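Local coordinates for protein SmhA (Serratia marcescens, PDB 7A27) that is the A component of Smh, a tripartite alpha-pore-forming toxin, and probably joins its partner proteins in making pores in target membranes, at residues A[171-176]-A[258-263]; A[201-206]-A[231-236]. All blocks are in the same frame, centred on the assembly; numbering follows the deposited sequence.

Contact 1: A[171-176]-A[258-263]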
# COMPACT_ATOMS: atom_id res chain seq x y z
N GLU A 171 16.60 3.15 17.57
CA GLU A 171 16.33 4.59 17.31
C GLU A 171 16.62 4.90 15.84
O GLU A 171 15.81 5.60 15.24
CB GLU A 171 17.11 5.49 18.27
CG GLU A 171 16.42 5.59 19.63
CD GLU A 171 17.09 6.44 20.70
OE1 GLU A 171 18.37 6.52 20.71
OE2 GLU A 171 16.31 7.04 21.53
N LEU A 172 17.71 4.38 15.28
CA LEU A 172 18.09 4.62 13.86
C LEU A 172 17.07 3.97 12.91
O LEU A 172 16.69 4.64 11.95
CB LEU A 172 19.51 4.10 13.63
CG LEU A 172 20.60 5.01 14.20
CD1 LEU A 172 21.95 4.31 14.27
CD2 LEU A 172 20.70 6.29 13.37
N ASN A 173 16.65 2.72 13.16
CA ASN A 173 15.62 2.04 12.32
C ASN A 173 14.34 2.88 12.31
O ASN A 173 13.72 3.00 11.25
CB ASN A 173 15.36 0.60 12.79
CG ASN A 173 16.48 -0.37 12.53
OD1 ASN A 173 17.10 -0.39 11.46
ND2 ASN A 173 16.72 -1.24 13.49
N GLU A 174 13.96 3.46 13.46
CA GLU A 174 12.75 4.31 13.60
C GLU A 174 12.93 5.58 12.75
O GLU A 174 11.94 5.98 12.12
CB GLU A 174 12.45 4.62 15.06
CG GLU A 174 11.21 3.91 15.60
CD GLU A 174 10.68 4.42 16.95
OE1 GLU A 174 11.52 4.80 17.84
OE2 GLU A 174 9.41 4.45 17.12
N ALA A 175 14.13 6.16 12.69
CA ALA A 175 14.44 7.39 11.93
C ALA A 175 14.40 7.10 10.43
O ALA A 175 13.83 7.92 9.68
CB ALA A 175 15.80 7.91 12.31
N ILE A 176 15.02 6.01 10.02
CA ILE A 176 15.14 5.55 8.60
C ILE A 176 13.74 5.34 8.02
O ILE A 176 13.53 5.66 6.82
CB ILE A 176 15.98 4.26 8.56
CG1 ILE A 176 17.45 4.54 8.85
CG2 ILE A 176 15.79 3.53 7.24
CD1 ILE A 176 18.27 3.29 9.10
N ALA A 258 24.75 5.33 7.21
CA ALA A 258 26.17 5.38 7.63
C ALA A 258 26.26 5.01 9.12
O ALA A 258 27.08 4.12 9.46
CB ALA A 258 26.77 6.74 7.36
N LYS A 259 25.44 5.65 9.96
CA LYS A 259 25.42 5.44 11.43
C LYS A 259 24.92 4.03 11.76
O LYS A 259 25.43 3.44 12.74
CB LYS A 259 24.55 6.49 12.14
CG LYS A 259 25.08 7.92 12.06
CD LYS A 259 24.85 8.79 13.31
CE LYS A 259 23.55 9.56 13.31
NZ LYS A 259 23.61 10.69 12.35
N LEU A 260 23.95 3.52 11.00
CA LEU A 260 23.37 2.18 11.22
C LEU A 260 24.48 1.13 11.05
O LEU A 260 24.56 0.20 11.89
CB LEU A 260 22.22 1.93 10.24
CG LEU A 260 21.51 0.59 10.43
CD1 LEU A 260 20.92 0.53 11.82
CD2 LEU A 260 20.45 0.32 9.37
N ALA A 261 25.31 1.28 10.01
CA ALA A 261 26.42 0.36 9.70
C ALA A 261 27.35 0.26 10.91
O ALA A 261 27.62 -0.86 11.36
CB ALA A 261 27.15 0.84 8.48
N VAL A 262 27.76 1.41 11.42
CA VAL A 262 28.69 1.58 12.59
C VAL A 262 28.08 0.90 13.83
O VAL A 262 28.81 0.16 14.52
CB VAL A 262 28.97 3.08 12.84
CG1 VAL A 262 29.63 3.34 14.19
CG2 VAL A 262 29.80 3.69 11.72
N ALA A 263 26.78 1.13 14.07
CA ALA A 263 26.06 0.65 15.27
C ALA A 263 25.96 -0.88 15.29
O ALA A 263 26.06 -1.43 16.42
CB ALA A 263 24.70 1.30 15.36
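Leu172 projects from one helix onto the backbone of the other, and no hydrogen bond or salt bridge links residues 171-176 to 258-263; the contact is apolar, carried by Leu172, Ile176, Leu260 and Ala263. With CG anti to the carbonyl carbon (chi1 -75°), Leu172 carries its CD1 branch onto the peptide link between Lys259 and Leu260, where it lies 3.9 Å from the carbonyl carbon C of Lys259 and close to the amide N of Leu260. The same methyl meets Ala263 CB, one helical turn on, at 4.2 Å. Its other branch, CD2, rests on Lys259 CB at 4.0 Å; the two side chains cross at about a right angle, and the bent lysine chain then carries its amine away from the helix pair.

Leu260 answers from the opposite helix. Its CG stands anti to the backbone N (chi1 -177°), which brings CD2 to 3.7 Å from Ile176 CD1, end methyl against end methyl. Its CD1 packs 4.2 Å from Leu172 CB, one turn before Ile176, so both branches of this leucine are used.

The amide of Asn173 also reaches the interface, by van der Waals contact alone across these segments: OD1 sits 3.9 Å from Leu260 CD1 and almost as near CD2, so the oxygen faces both methyls of the leucine fork.

The helix segments run nearly antiparallel, at 157°, their axes 10.1 Å apart at closest approach. The contact joins helix 160-188 to helix 247-268 within the elongated helical bundle. Ile176 and Asn173 extend it along the second helix to Leu253, Asn256 and Tyr264, and Ala263 reaches back to Thr168 and Ile169. Helix 247-268 also carries strands 198-206 and 230-237, Ala203 packing on Tyr264.

Contact 2: A[201-206]-A[231-236]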
# COMPACT_ATOMS: atom_id res chain seq x y z
N ILE A 201 22.83 -2.91 -0.29
CA ILE A 201 23.35 -3.33 1.04
C ILE A 201 23.69 -2.03 1.77
O ILE A 201 24.27 -1.13 1.13
CB ILE A 201 24.56 -4.28 0.90
CG1 ILE A 201 24.28 -5.46 -0.04
CG2 ILE A 201 25.06 -4.69 2.29
CD1 ILE A 201 23.07 -6.28 0.32
N VAL A 202 23.27 -1.88 3.03
CA VAL A 202 23.45 -0.62 3.82
C VAL A 202 24.29 -0.87 5.07
O VAL A 202 24.91 0.09 5.57
CB VAL A 202 22.08 -0.03 4.19
CG1 VAL A 202 21.30 0.36 2.95
CG2 VAL A 202 21.27 -0.98 5.05
N ALA A 203 24.31 -2.11 5.55
CA ALA A 203 25.00 -2.53 6.78
C ALA A 203 25.38 -4.01 6.70
O ALA A 203 24.96 -4.68 5.74
CB ALA A 203 24.12 -2.27 7.97
N ALA A 204 26.12 -4.49 7.69
CA ALA A 204 26.60 -5.88 7.75
C ALA A 204 26.86 -6.27 9.20
O ALA A 204 27.16 -5.36 10.00
CB ALA A 204 27.85 -5.97 6.92
N VAL A 205 26.75 -7.56 9.50
CA VAL A 205 26.95 -8.14 10.85
C VAL A 205 28.02 -9.21 10.78
O VAL A 205 27.74 -10.32 10.33
CB VAL A 205 25.63 -8.72 11.41
CG1 VAL A 205 25.79 -9.22 12.85
CG2 VAL A 205 24.49 -7.73 11.32
N PRO A 206 29.28 -8.93 11.16
CA PRO A 206 30.30 -9.97 11.29
C PRO A 206 29.82 -11.09 12.24
O PRO A 206 29.27 -10.75 13.26
CB PRO A 206 31.51 -9.24 11.90
CG PRO A 206 31.30 -7.78 11.51
CD PRO A 206 29.80 -7.58 11.44
N TYR A 231 26.38 -11.41 7.68
CA TYR A 231 24.94 -11.25 7.33
C TYR A 231 24.76 -9.86 6.70
O TYR A 231 24.91 -8.86 7.44
CB TYR A 231 24.08 -11.49 8.57
CG TYR A 231 22.60 -11.33 8.33
CD1 TYR A 231 21.84 -12.39 7.88
CD2 TYR A 231 21.98 -10.12 8.52
CE1 TYR A 231 20.49 -12.23 7.60
CE2 TYR A 231 20.62 -9.95 8.28
CZ TYR A 231 19.87 -11.01 7.79
OH TYR A 231 18.54 -10.85 7.55
N MET A 232 24.48 -9.80 5.39
CA MET A 232 24.34 -8.53 4.63
C MET A 232 22.91 -7.99 4.72
O MET A 232 21.97 -8.69 4.29
CB MET A 232 24.73 -8.71 3.16
CG MET A 232 26.14 -9.23 3.01
SD MET A 232 27.36 -7.99 3.57
CE MET A 232 27.85 -7.35 1.97
N ILE A 233 22.77 -6.75 5.20
CA ILE A 233 21.46 -6.07 5.45
C ILE A 233 21.09 -5.20 4.26
O ILE A 233 21.85 -4.27 3.90
CB ILE A 233 21.52 -5.24 6.74
CG1 ILE A 233 21.88 -6.13 7.94
CG2 ILE A 233 20.23 -4.48 6.95
CD1 ILE A 233 22.21 -5.40 9.23
N SER A 234 19.94 -5.50 3.65
CA SER A 234 19.37 -4.78 2.50
C SER A 234 18.47 -3.67 3.04
O SER A 234 17.79 -3.89 4.08
CB SER A 234 18.63 -5.72 1.56
OG SER A 234 19.47 -6.79 1.11
N GLY A 235 18.49 -2.50 2.40
CA GLY A 235 17.65 -1.36 2.79
C GLY A 235 17.11 -0.66 1.56
O GLY A 235 17.80 -0.70 0.51
N ILE A 236 15.92 -0.07 1.69
CA ILE A 236 15.27 0.74 0.60
C ILE A 236 16.20 1.92 0.31
O ILE A 236 16.89 2.37 1.25
CB ILE A 236 13.87 1.25 1.00
CG1 ILE A 236 12.91 0.13 1.39
CG2 ILE A 236 13.30 2.12 -0.11
CD1 ILE A 236 12.61 -0.85 0.29
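Ile233 and Ala203 face each other as a hydrogen-bonded antiparallel pair, and the isoleucine side chain spreads along the strand opposite. Its CB stands 3.6 Å from Ala203 O, the oxygen that accepts the amide of Ile233 from above the carbonyl plane. From CB, the CG2 branch turns to Val202 CG2 at 4.1 Å. CG1, anti to the carbonyl carbon (chi1 -58°), continues past Ala203 O and delivers CD1 between two side chains, 3.9 Å from Ala203 CB and equally far from Val205 CG2. Tyr264 of helix 247-268 and Ser279 of helix 272-299 pack against the same isoleucine.

The two strands form an antiparallel beta hairpin with a long connection, a small sheet in a mostly helical chain, probably comparable to the beta tongue of ClyA-type toxins. A beta bulge shifts its register between Ile201 and Ala203. At the bulge Val202 N donates to Ile233 O at 2.9 Å, nearly straight (N-H...O 167°), and Ile201 CA adds a CA-H...O contact to that oxygen. Toward the other end, Val205 and Tyr231 exchange two backbone hydrogen bonds.

Ala204 and Met232 share the face turned from Ile233: Ala204 CB touches Met232 SD at 3.9 Å, and the bends in the methionine chain bring CE to Ile201 CG2, also 3.9 Å. Ile201 CD1 lies 3.7 Å from Ser234 OG. The edge of strand 230-237 away from strand 198-206 is bonded by glutamines, Gln39 and Gln38 holding the N and O of Met232, and Gln38 also accepting from Ser234 N.

How the contacts relate
After helices 14-37, 48-96 and 104-155, the chain enters helix 160-188, where residues 171-176 supply the first half of contact 1, and then strand 198-206. Contact 2 closes the inner loop, pairing this strand with 230-237 across a connection whose residues 210-225 are not modelled. Helix 247-268 comes next, and its residues 258-263 complete contact 1, so the smaller loop lies wholly within the larger and the two do not cross. The centres of contacts 1 and 2 are about 11 Å apart. Ala261 turns to the hairpin, its CB lying 3.7 Å from Val202 O. Helix 247-268 thus packs against helix 160-188 with one side and against the two-stranded sheet with an adjacent side.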